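Local coordinates for aminoglycoside phosphotransferase (Mycobacterium smegmatis, PDB 6EF6), which phosphorylates (S)-1-amino-2-propanol as the kinase of an aminoacetone utilization microcompartment, at residues R47-L58 / M131-E139; Y225-N236 / V250-Y261. All blocks are in the same frame, centred on the assembly; numbering follows the deposited sequence. Where two conformers were deposited one is given.

Interaction 1: R47-L58 / M131-E139; sequences RLLNLSENATYL and MVGGAEPDE. With JFN ((2R)-1-methoxypropan-2-amine), chain C; BEZ (benzoic acid), chain B.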
loop_
_atom_site.group_PDB
_atom_site.type_symbol
_atom_site.label_atom_id
_atom_site.label_comp_id
_atom_site.label_asym_id
_atom_site.label_seq_id
_atom_site.Cartn_x
_atom_site.Cartn_y
_atom_site.Cartn_z
ATOM N N ARG A 47 7.526 16.771 -13.353
ATOM C CA ARG A 47 6.294 16.231 -13.928
ATOM C C ARG A 47 5.606 15.444 -12.823
ATOM O O ARG A 47 6.178 14.475 -12.300
ATOM C CB ARG A 47 6.632 15.287 -15.083
ATOM C CG ARG A 47 5.472 14.480 -15.647
ATOM C CD ARG A 47 4.567 15.358 -16.466
ATOM N NE ARG A 47 5.321 16.031 -17.507
ATOM C CZ ARG A 47 4.901 17.109 -18.160
ATOM N NH1 ARG A 47 3.717 17.644 -17.876
ATOM N NH2 ARG A 47 5.679 17.657 -19.086
ATOM N N LEU A 48 4.391 15.839 -12.462
ATOM C CA LEU A 48 3.651 15.095 -11.439
ATOM C C LEU A 48 3.238 13.719 -11.956
ATOM O O LEU A 48 2.577 13.607 -12.991
ATOM C CB LEU A 48 2.400 15.870 -11.015
ATOM C CG LEU A 48 1.619 15.197 -9.870
ATOM C CD1 LEU A 48 2.474 15.134 -8.592
ATOM C CD2 LEU A 48 0.267 15.913 -9.636
ATOM N N LEU A 49 3.603 12.667 -11.220
ATOM C CA LEU A 49 3.283 11.294 -11.597
ATOM C C LEU A 49 2.012 10.819 -10.893
ATOM O O LEU A 49 1.643 11.306 -9.822
ATOM C CB LEU A 49 4.462 10.368 -11.252
ATOM C CG LEU A 49 5.777 10.705 -11.967
ATOM C CD1 LEU A 49 6.852 9.690 -11.597
ATOM C CD2 LEU A 49 5.593 10.773 -13.494
ATOM N N ASN A 50 1.337 9.852 -11.507
ATOM C CA ASN A 50 0.068 9.344 -10.973
ATOM C C ASN A 50 0.314 8.130 -10.073
ATOM O O ASN A 50 -0.242 7.049 -10.255
ATOM C CB ASN A 50 -0.906 9.039 -12.099
ATOM C CG ASN A 50 -1.390 10.286 -12.781
ATOM O OD1 ASN A 50 -1.211 11.381 -12.255
ATOM N ND2 ASN A 50 -1.983 10.138 -13.947
ATOM N N LEU A 51 1.145 8.353 -9.083
ATOM C CA LEU A 51 1.583 7.312 -8.167
ATOM C C LEU A 51 1.513 7.893 -6.768
ATOM O O LEU A 51 1.801 9.077 -6.570
ATOM C CB LEU A 51 3.032 6.922 -8.456
ATOM C CG LEU A 51 3.527 6.574 -9.871
ATOM C CD1 LEU A 51 5.024 6.668 -9.953
ATOM C CD2 LEU A 51 3.074 5.223 -10.277
ATOM N N SER A 52 1.105 7.066 -5.810
ATOM C CA SER A 52 1.179 7.381 -4.385
ATOM C C SER A 52 0.131 8.381 -3.918
ATOM O O SER A 52 -0.303 9.212 -4.696
ATOM C CB SER A 52 2.580 7.894 -4.023
ATOM O OG SER A 52 2.591 8.451 -2.728
ATOM N N GLU A 53 -0.235 8.347 -2.636
ATOM C CA GLU A 53 -1.001 9.443 -2.042
ATOM C C GLU A 53 -0.139 10.679 -1.792
ATOM O O GLU A 53 -0.679 11.774 -1.592
ATOM C CB GLU A 53 -1.582 9.003 -0.699
ATOM C CG GLU A 53 -2.982 8.449 -0.734
ATOM C CD GLU A 53 -3.733 8.743 0.558
ATOM O OE1 GLU A 53 -4.154 9.904 0.758
ATOM O OE2 GLU A 53 -3.886 7.815 1.384
ATOM N N ASN A 54 1.176 10.526 -1.763
ATOM C CA ASN A 54 2.091 11.653 -1.700
ATOM C C ASN A 54 2.285 12.191 -3.114
ATOM O O ASN A 54 2.035 11.497 -4.109
ATOM C CB ASN A 54 3.435 11.183 -1.116
ATOM C CG ASN A 54 3.274 10.531 0.254
ATOM O OD1 ASN A 54 2.790 11.146 1.191
ATOM N ND2 ASN A 54 3.615 9.261 0.349
ATOM N N ALA A 55 2.723 13.437 -3.206
ATOM C CA ALA A 55 3.040 14.027 -4.502
ATOM C C ALA A 55 4.404 13.508 -4.941
ATOM O O ALA A 55 5.401 13.734 -4.257
ATOM C CB ALA A 55 3.043 15.549 -4.373
ATOM N N THR A 56 4.455 12.808 -6.071
ATOM C CA THR A 56 5.682 12.215 -6.588
ATOM C C THR A 56 5.943 12.754 -7.988
ATOM O O THR A 56 5.012 12.851 -8.794
ATOM C CB THR A 56 5.537 10.689 -6.604
ATOM O OG1 THR A 56 5.377 10.211 -5.249
ATOM C CG2 THR A 56 6.778 10.017 -7.210
ATOM N N TYR A 57 7.175 13.195 -8.242
ATOM C CA TYR A 57 7.519 13.919 -9.459
ATOM C C TYR A 57 8.656 13.230 -10.195
ATOM O O TYR A 57 9.642 12.796 -9.585
ATOM C CB TYR A 57 7.990 15.338 -9.141
ATOM C CG TYR A 57 6.948 16.200 -8.464
ATOM C CD1 TYR A 57 6.827 16.213 -7.086
ATOM C CD2 TYR A 57 6.073 16.996 -9.208
ATOM C CE1 TYR A 57 5.884 16.998 -6.460
ATOM C CE2 TYR A 57 5.121 17.773 -8.585
ATOM C CZ TYR A 57 5.034 17.769 -7.207
ATOM O OH TYR A 57 4.068 18.543 -6.614
ATOM N N LEU A 58 8.532 13.174 -11.515
ATOM C CA LEU A 58 9.650 12.815 -12.376
ATOM C C LEU A 58 10.513 14.049 -12.556
ATOM O O LEU A 58 10.026 15.081 -13.028
ATOM C CB LEU A 58 9.132 12.334 -13.725
ATOM C CG LEU A 58 10.223 12.109 -14.785
ATOM C CD1 LEU A 58 11.204 11.035 -14.288
ATOM C CD2 LEU A 58 9.610 11.703 -16.119
ATOM N N MET A 131 15.779 6.839 -10.846
ATOM C CA MET A 131 14.734 6.534 -11.816
ATOM C C MET A 131 14.376 5.045 -11.737
ATOM O O MET A 131 15.212 4.187 -11.427
ATOM C CB MET A 131 15.189 6.923 -13.230
ATOM C CG MET A 131 14.145 6.763 -14.291
ATOM S SD MET A 131 12.623 7.603 -13.876
ATOM C CE MET A 131 11.613 7.277 -15.302
ATOM N N VAL A 132 13.098 4.756 -11.966
ATOM C CA VAL A 132 12.548 3.404 -11.938
ATOM C C VAL A 132 11.929 3.123 -13.298
ATOM O O VAL A 132 11.126 3.923 -13.790
ATOM C CB VAL A 132 11.483 3.283 -10.836
ATOM C CG1 VAL A 132 10.764 1.923 -10.929
ATOM C CG2 VAL A 132 12.097 3.465 -9.455
ATOM N N GLY A 133 12.292 1.988 -13.905
ATOM C CA GLY A 133 11.673 1.611 -15.166
ATOM C C GLY A 133 10.170 1.447 -15.020
ATOM O O GLY A 133 9.688 0.678 -14.179
ATOM N N GLY A 134 9.420 2.155 -15.857
ATOM C CA GLY A 134 7.976 2.133 -15.824
ATOM C C GLY A 134 7.376 3.398 -15.256
ATOM O O GLY A 134 6.153 3.579 -15.338
ATOM N N ALA A 135 8.193 4.292 -14.694
ATOM C CA ALA A 135 7.662 5.489 -14.059
ATOM C C ALA A 135 7.454 6.646 -15.023
ATOM O O ALA A 135 6.712 7.565 -14.690
ATOM C CB ALA A 135 8.604 5.949 -12.940
ATOM N N GLU A 136 8.103 6.650 -16.182
ATOM C CA GLU A 136 7.900 7.756 -17.101
ATOM C C GLU A 136 6.482 7.678 -17.665
ATOM O O GLU A 136 6.002 6.593 -17.986
ATOM C CB GLU A 136 8.914 7.715 -18.239
ATOM C CG GLU A 136 8.817 8.924 -19.145
ATOM C CD GLU A 136 9.884 8.944 -20.216
ATOM O OE1 GLU A 136 11.024 8.514 -19.935
ATOM O OE2 GLU A 136 9.575 9.396 -21.340
ATOM N N PRO A 137 5.763 8.792 -17.739
ATOM C CA PRO A 137 4.398 8.735 -18.271
ATOM C C PRO A 137 4.388 8.214 -19.702
ATOM O O PRO A 137 5.261 8.562 -20.509
ATOM C CB PRO A 137 3.944 10.195 -18.220
ATOM C CG PRO A 137 4.722 10.768 -17.105
ATOM C CD PRO A 137 6.072 10.121 -17.192
ATOM N N ASP A 138 3.389 7.388 -20.028
ATOM C CA ASP A 138 2.352 6.924 -19.091
ATOM C C ASP A 138 2.947 5.803 -18.245
ATOM O O ASP A 138 3.593 4.906 -18.781
ATOM C CB ASP A 138 1.118 6.407 -19.832
ATOM C CG ASP A 138 0.372 7.509 -20.563
ATOM O OD1 ASP A 138 0.374 8.657 -20.067
ATOM O OD2 ASP A 138 -0.214 7.225 -21.634
ATOM N N GLU A 139 2.723 5.878 -16.932
ATOM C CA GLU A 139 3.318 4.923 -16.006
ATOM C C GLU A 139 2.840 3.512 -16.317
ATOM O O GLU A 139 1.656 3.281 -16.564
ATOM C CB GLU A 139 2.901 5.260 -14.581
ATOM C CG GLU A 139 3.364 6.622 -14.098
ATOM C CD GLU A 139 2.357 7.720 -14.383
ATOM O OE1 GLU A 139 1.414 7.489 -15.167
ATOM O OE2 GLU A 139 2.490 8.819 -13.812
HETATM C C07 JFN C . -5.664 5.999 -3.464
HETATM C C08 JFN C . -5.110 4.742 -0.023
HETATM C C09 JFN C . -5.234 4.798 -1.540
HETATM C C15 JFN C . -4.500 3.409 0.375
HETATM N N04 JFN C . -4.191 5.753 0.447
HETATM O O02 JFN C . -5.900 5.891 -2.080
HETATM C C BEZ B . 7.279 6.217 -3.722
HETATM O O1 BEZ B . 7.713 5.676 -2.705
HETATM O O2 BEZ B . 6.242 6.937 -3.649
HETATM C C1 BEZ B . 8.000 5.993 -5.008
HETATM C C2 BEZ B . 7.364 6.216 -6.215
HETATM C C3 BEZ B . 8.055 6.004 -7.402
HETATM C C4 BEZ B . 9.369 5.557 -7.371
HETATM C C5 BEZ B . 10.005 5.337 -6.153
HETATM C C6 BEZ B . 9.312 5.546 -4.979
#
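The carboxylate of Glu139 receives the backbone N-H of Asn50 from above its plane, 48° out of it, while Asn50 CB lies near both carboxylate oxygens. The bond is nearly straight (175° at the hydrogen) and short, 2.8 Å from Asn50 N to Glu139 OE2. A bend at chi2 (90°) turns the end of Glu139 back to reach this peptide. Away from 131-139, Leu48 CD1 lies over one face of the Tyr57 ring, toward its rim, and Tyr57 packs on helix 28-35.

Pro137 meets Leu49, Leu58 and the CG of Arg47. Leu49 CD2 packs against Pro137 CG at 3.7 Å and also meets Ala135 O at 3.6 Å. Leu58 splits its two methyls between partners: CD1 touches Met131 SD at 3.7 Å, whereas CD2 touches Pro137 CD at 4.0 Å.

In the kinase-like fold, residues 47-58 form the first hairpin of the five-stranded N-terminal sheet, and the loop of this hairpin probably corresponds to the nucleotide-binding loop of protein kinases. Residues 131-139 follow strand 124-130 of that sheet and lead toward helix 147-163. This linker starts with a type II turn from Val132 to Ala135 and has a cis peptide before Asp138. The two methyls of Leu51 diverge: CD2 reaches Glu139 CG at 4.1 Å, while CD1 faces the bound benzoic acid, which Ser52 and Thr56 also help to enclose. At the loop tip, Ser52 OG accepts the N-H of Asn54 at 2.7 Å in an ST turn. Glu136 OE1 is hydrogen-bonded to Gln65 NE2 on strand 64-70.

Interaction 2: Y225-N236 / V250-Y261; sequences YGLIHADLRLAN and VIDFDDCGFGWY. With NA (sodium ion), chain D; BEZ (benzoic acid), chain B.
His229 places its CG opposite the main-chain N (chi1 178°), which swings the imidazole back toward Ile251 and Phe253, and Asp252 adopts the same kind of torsion (chi1 -169°) to send its carboxylate to the sodium. His229, Asp231 and Asn236 spell the HxDxxxxN pattern of kinase catalytic loops, and Asp252 stands where protein kinases carry the DFG aspartate. The imidazole is fixed at both nitrogens: NE2 donates in the ring plane to Ile251 O at 2.9 Å, and ND1 accepts from Asp231 N at 3.0 Å. Its CD2 edge points into the centre of the Phe253 face, the planes 64° apart, while Leu232 CD2 covers one imidazole face.

In the conformer given, Arg233 grips Asp231 side-on, NE to OD1 at 2.8 Å and NH2 to OD2 at 2.9 Å; Arg310 adds a salt bridge to OD1. Asn236 ND2 holds Asp231 O at 2.8 Å.

Ahead of the catalytic-loop motif, Gly226 pairs with Gly259 and Ile228 with Gly257 as antiparallel hydrogen-bonded pairs, and the edge of Tyr225 meets the face of Trp260 in a T-shaped stack, centroids 5.1 Å apart. The sodium, probably occupying a magnesium position, is bound by Asp231 OD2 at 2.2 Å, Asp252 OD2 at 2.6 Å and three waters.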
loop_
_atom_site.group_PDB
_atom_site.type_symbol
_atom_site.label_atom_id
_atom_site.label_comp_id
_atom_site.label_asym_id
_atom_site.label_seq_id
_atom_site.Cartn_x
_atom_site.Cartn_y
_atom_site.Cartn_z
ATOM N N TYR A 225 1.990 -12.424 11.520
ATOM C CA TYR A 225 1.970 -10.984 11.702
ATOM C C TYR A 225 3.400 -10.483 11.803
ATOM O O TYR A 225 4.233 -11.129 12.463
ATOM C CB TYR A 225 1.214 -10.703 12.993
ATOM C CG TYR A 225 0.907 -9.261 13.354
ATOM C CD1 TYR A 225 1.837 -8.459 14.029
ATOM C CD2 TYR A 225 -0.326 -8.717 13.053
ATOM C CE1 TYR A 225 1.524 -7.125 14.359
ATOM C CE2 TYR A 225 -0.631 -7.397 13.382
ATOM C CZ TYR A 225 0.292 -6.646 14.050
ATOM O OH TYR A 225 0.005 -5.324 14.370
ATOM N N GLY A 226 3.702 -9.372 11.134
ATOM C CA GLY A 226 5.041 -8.810 11.136
ATOM C C GLY A 226 5.112 -7.614 10.201
ATOM O O GLY A 226 4.096 -6.998 9.886
ATOM N N LEU A 227 6.312 -7.282 9.778
ATOM C CA LEU A 227 6.552 -6.120 8.922
ATOM C C LEU A 227 6.095 -6.409 7.477
ATOM O O LEU A 227 6.541 -7.382 6.857
ATOM C CB LEU A 227 8.026 -5.730 8.962
ATOM C CG LEU A 227 8.429 -4.560 8.047
ATOM C CD1 LEU A 227 7.749 -3.270 8.445
ATOM C CD2 LEU A 227 9.963 -4.361 8.041
ATOM N N ILE A 228 5.196 -5.572 6.955
ATOM C CA ILE A 228 4.586 -5.680 5.630
ATOM C C ILE A 228 4.617 -4.335 4.882
ATOM O O ILE A 228 4.659 -3.252 5.451
ATOM C CB ILE A 228 3.133 -6.210 5.682
ATOM C CG1 ILE A 228 2.239 -5.331 6.563
ATOM C CG2 ILE A 228 3.103 -7.651 6.135
ATOM C CD1 ILE A 228 0.756 -5.593 6.382
ATOM N N HIS A 229 4.580 -4.442 3.561
ATOM C CA HIS A 229 4.468 -3.260 2.691
ATOM C C HIS A 229 3.116 -2.545 2.857
ATOM O O HIS A 229 3.076 -1.324 2.978
ATOM C CB HIS A 229 4.714 -3.701 1.258
ATOM C CG HIS A 229 4.600 -2.625 0.228
ATOM N ND1 HIS A 229 3.391 -2.048 -0.126
ATOM C CD2 HIS A 229 5.552 -2.052 -0.555
ATOM C CE1 HIS A 229 3.618 -1.187 -1.104
ATOM N NE2 HIS A 229 4.913 -1.184 -1.394
ATOM N N ALA A 230 2.020 -3.333 2.883
ATOM C CA ALA A 230 0.670 -2.868 3.208
ATOM C C ALA A 230 0.040 -2.018 2.124
ATOM O O ALA A 230 -1.041 -1.490 2.353
ATOM C CB ALA A 230 0.593 -2.203 4.575
ATOM N N ASP A 231 0.602 -1.942 0.917
ATOM C CA ASP A 231 -0.059 -1.290 -0.226
ATOM C C ASP A 231 0.364 -1.946 -1.533
ATOM O O ASP A 231 0.735 -1.277 -2.509
ATOM C CB ASP A 231 0.105 0.234 -0.246
ATOM C CG ASP A 231 -0.916 0.908 -1.160
ATOM O OD1 ASP A 231 -1.950 0.310 -1.520
ATOM O OD2 ASP A 231 -0.591 2.051 -1.581
ATOM N N LEU A 232 0.284 -3.271 -1.572
ATOM C CA LEU A 232 0.756 -4.063 -2.717
ATOM C C LEU A 232 -0.329 -4.269 -3.763
ATOM O O LEU A 232 -0.658 -5.387 -4.188
ATOM C CB LEU A 232 1.327 -5.378 -2.223
ATOM C CG LEU A 232 2.687 -5.265 -1.515
ATOM C CD1 LEU A 232 3.076 -6.598 -0.854
ATOM C CD2 LEU A 232 3.769 -4.792 -2.462
ATOM N N ARG A 233 -0.842 -3.135 -4.184
ATOM C CA ARG A 233 -1.696 -3.022 -5.363
ATOM C C ARG A 233 -0.885 -3.219 -6.632
ATOM O O ARG A 233 0.302 -2.897 -6.675
ATOM C CB ARG A 233 -2.244 -1.604 -5.450
ATOM C CG ARG A 233 -3.225 -1.324 -4.406
ATOM C CD ARG A 233 -3.808 0.064 -4.552
ATOM N NE ARG A 233 -2.928 1.104 -4.025
ATOM C CZ ARG A 233 -2.336 2.061 -4.745
ATOM N NH1 ARG A 233 -2.495 2.137 -6.059
ATOM N NH2 ARG A 233 -1.551 2.956 -4.140
ATOM N N LEU A 234 -1.532 -3.705 -7.709
ATOM C CA LEU A 234 -0.825 -3.882 -8.966
ATOM C C LEU A 234 -0.132 -2.597 -9.421
ATOM O O LEU A 234 0.961 -2.637 -9.979
ATOM C CB LEU A 234 -1.825 -4.366 -10.022
ATOM C CG LEU A 234 -2.396 -5.781 -9.859
ATOM C CD1 LEU A 234 -3.706 -5.916 -10.675
ATOM C CD2 LEU A 234 -1.437 -6.837 -10.290
ATOM N N ALA A 235 -0.785 -1.445 -9.192
ATOM C CA ALA A 235 -0.244 -0.169 -9.632
ATOM C C ALA A 235 1.076 0.191 -8.971
ATOM O O ALA A 235 1.785 1.037 -9.498
ATOM C CB ALA A 235 -1.253 0.941 -9.290
ATOM N N ASN A 236 1.409 -0.434 -7.837
ATOM C CA ASN A 236 2.667 -0.158 -7.138
ATOM C C ASN A 236 3.797 -1.104 -7.534
ATOM O O ASN A 236 4.869 -1.092 -6.897
ATOM C CB ASN A 236 2.441 -0.178 -5.628
ATOM C CG ASN A 236 1.849 1.118 -5.133
ATOM O OD1 ASN A 236 1.932 2.146 -5.812
ATOM N ND2 ASN A 236 1.248 1.094 -3.982
ATOM N N VAL A 250 9.063 -2.718 -6.918
ATOM C CA VAL A 250 8.033 -2.416 -5.941
ATOM C C VAL A 250 8.275 -1.013 -5.417
ATOM O O VAL A 250 9.396 -0.697 -4.998
ATOM C CB VAL A 250 8.082 -3.413 -4.774
ATOM C CG1 VAL A 250 6.918 -3.105 -3.778
ATOM C CG2 VAL A 250 7.994 -4.841 -5.268
ATOM N N ILE A 251 7.255 -0.149 -5.527
ATOM C CA ILE A 251 7.389 1.235 -5.102
ATOM C C ILE A 251 6.412 1.494 -3.945
ATOM O O ILE A 251 5.585 0.648 -3.568
ATOM C CB ILE A 251 7.156 2.220 -6.271
ATOM C CG1 ILE A 251 5.726 2.150 -6.784
ATOM C CG2 ILE A 251 8.167 1.971 -7.385
ATOM C CD1 ILE A 251 5.287 3.400 -7.535
ATOM N N ASP A 252 6.480 2.707 -3.391
ATOM C CA ASP A 252 5.474 3.217 -2.459
ATOM C C ASP A 252 5.334 2.332 -1.224
ATOM O O ASP A 252 4.256 1.840 -0.892
ATOM C CB ASP A 252 4.121 3.407 -3.147
ATOM C CG ASP A 252 3.129 4.188 -2.290
ATOM O OD1 ASP A 252 3.547 4.734 -1.258
ATOM O OD2 ASP A 252 1.935 4.232 -2.659
ATOM N N PHE A 253 6.456 2.242 -0.499
ATOM C CA PHE A 253 6.506 1.602 0.826
ATOM C C PHE A 253 5.975 2.527 1.936
ATOM O O PHE A 253 6.206 2.267 3.122
ATOM C CB PHE A 253 7.935 1.092 1.148
ATOM C CG PHE A 253 8.339 -0.163 0.457
ATOM C CD1 PHE A 253 8.665 -0.183 -0.910
ATOM C CD2 PHE A 253 8.534 -1.334 1.178
ATOM C CE1 PHE A 253 9.085 -1.344 -1.529
ATOM C CE2 PHE A 253 8.948 -2.493 0.531
ATOM C CZ PHE A 253 9.228 -2.510 -0.799
ATOM N N ASP A 254 5.316 3.643 1.596
ATOM C CA ASP A 254 5.022 4.632 2.623
ATOM C C ASP A 254 3.970 4.174 3.636
ATOM O O ASP A 254 3.866 4.826 4.677
ATOM C CB ASP A 254 4.555 5.926 1.950
ATOM C CG ASP A 254 4.467 7.111 2.926
ATOM O OD1 ASP A 254 5.443 7.432 3.637
ATOM O OD2 ASP A 254 3.398 7.778 2.966
ATOM N N ASP A 255 3.190 3.148 3.371
ATOM C CA ASP A 255 2.263 2.569 4.347
ATOM C C ASP A 255 2.860 1.388 5.085
ATOM O O ASP A 255 2.170 0.713 5.828
ATOM C CB ASP A 255 0.898 2.179 3.750
ATOM C CG ASP A 255 -0.018 3.333 3.514
ATOM O OD1 ASP A 255 0.209 4.414 4.073
ATOM O OD2 ASP A 255 -0.965 3.103 2.700
ATOM N N CYS A 256 4.135 1.093 4.896
ATOM C CA CYS A 256 4.656 -0.139 5.477
ATOM C C CYS A 256 4.641 -0.066 7.004
ATOM O O CYS A 256 4.701 0.994 7.621
ATOM C CB CYS A 256 6.060 -0.463 4.953
ATOM S SG CYS A 256 7.468 0.465 5.650
ATOM N N GLY A 257 4.490 -1.237 7.619
ATOM C CA GLY A 257 4.440 -1.297 9.081
ATOM C C GLY A 257 3.982 -2.676 9.507
ATOM O O GLY A 257 4.112 -3.616 8.757
ATOM N N PHE A 258 3.572 -2.792 10.760
ATOM C CA PHE A 258 3.294 -4.111 11.306
ATOM C C PHE A 258 1.858 -4.454 11.035
ATOM O O PHE A 258 0.987 -3.632 11.255
ATOM C CB PHE A 258 3.669 -4.123 12.792
ATOM C CG PHE A 258 5.127 -3.891 12.998
ATOM C CD1 PHE A 258 6.042 -4.913 12.792
ATOM C CD2 PHE A 258 5.598 -2.629 13.324
ATOM C CE1 PHE A 258 7.398 -4.699 12.970
ATOM C CE2 PHE A 258 6.976 -2.415 13.480
ATOM C CZ PHE A 258 7.860 -3.462 13.287
ATOM N N GLY A 259 1.604 -5.659 10.582
ATOM C CA GLY A 259 0.255 -6.091 10.268
ATOM C C GLY A 259 0.230 -7.568 9.931
ATOM O O GLY A 259 1.263 -8.230 10.005
ATOM N N TRP A 260 -0.948 -8.089 9.594
ATOM C CA TRP A 260 -1.005 -9.485 9.159
ATOM C C TRP A 260 -0.358 -9.666 7.807
ATOM O O TRP A 260 -0.698 -8.929 6.870
ATOM C CB TRP A 260 -2.434 -10.011 9.179
ATOM C CG TRP A 260 -3.016 -10.163 10.558
ATOM C CD1 TRP A 260 -2.820 -11.224 11.401
ATOM C CD2 TRP A 260 -3.814 -9.229 11.297
ATOM N NE1 TRP A 260 -3.448 -11.027 12.589
ATOM C CE2 TRP A 260 -4.081 -9.814 12.556
ATOM C CE3 TRP A 260 -4.397 -7.985 10.986
ATOM C CZ2 TRP A 260 -4.821 -9.184 13.542
ATOM C CZ3 TRP A 260 -5.134 -7.358 11.996
ATOM C CH2 TRP A 260 -5.374 -7.984 13.226
ATOM N N TYR A 261 0.503 -10.679 7.671
ATOM C CA TYR A 261 1.124 -10.914 6.365
ATOM C C TYR A 261 0.091 -10.978 5.241
ATOM O O TYR A 261 0.271 -10.378 4.175
ATOM C CB TYR A 261 2.004 -12.175 6.379
ATOM C CG TYR A 261 3.252 -12.018 7.210
ATOM C CD1 TYR A 261 4.205 -11.086 6.902
ATOM C CD2 TYR A 261 3.443 -12.760 8.338
ATOM C CE1 TYR A 261 5.360 -10.937 7.699
ATOM C CE2 TYR A 261 4.566 -12.626 9.137
ATOM C CZ TYR A 261 5.507 -11.674 8.806
ATOM O OH TYR A 261 6.644 -11.562 9.618
HETATM NA NA NA D . 0.044 4.055 -0.886
HETATM C C BEZ B . 7.279 6.217 -3.722
HETATM O O1 BEZ B . 7.713 5.676 -2.705
HETATM O O2 BEZ B . 6.242 6.937 -3.649
HETATM C C1 BEZ B . 8.000 5.993 -5.008
HETATM C C2 BEZ B . 7.364 6.216 -6.215
HETATM C C3 BEZ B . 8.055 6.004 -7.402
HETATM C C4 BEZ B . 9.369 5.557 -7.371
HETATM C C5 BEZ B . 10.005 5.337 -6.153
HETATM C C6 BEZ B . 9.312 5.546 -4.979
HETATM O O HOH W 1 6.935 -12.449 11.836
HETATM O O HOH W 2 8.309 -9.409 10.221
HETATM O O HOH W 3 3.179 1.050 1.495
HETATM O O HOH W 4 -2.366 0.828 2.362
HETATM O O HOH W 5 1.167 4.308 -5.077
HETATM O O HOH W 6 1.612 3.429 0.537
HETATM O O HOH W 7 1.068 6.302 -0.762
HETATM O O HOH W 8 -1.400 4.513 0.468
#

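Overall arrangement
Interaction 1 closes before interaction 2 opens along the chain, and their centres lie about 18 Å apart. The first belongs to the five-stranded N-terminal sheet and the linker leaving it; the centre of the second lies about 5 Å from the centre of the chain, beside helices 78-94, 147-163 and 263-268. They meet directly: Asn54 ND2 probably hydrogen-bonds Asp254 OD2, and Leu51 packs on Ile251. Benzoic acid bridges them, contacted by residues of 47-58 and of 250-261 and hydrogen-bonded to Arg69, in a cleft that probably corresponds to the nucleotide site of related kinases. With sodium on the interaction 2 side and the aminoether ligand near Glu53 and Asp255, the two contacts together line what is probably the active-site cleft between the lobes.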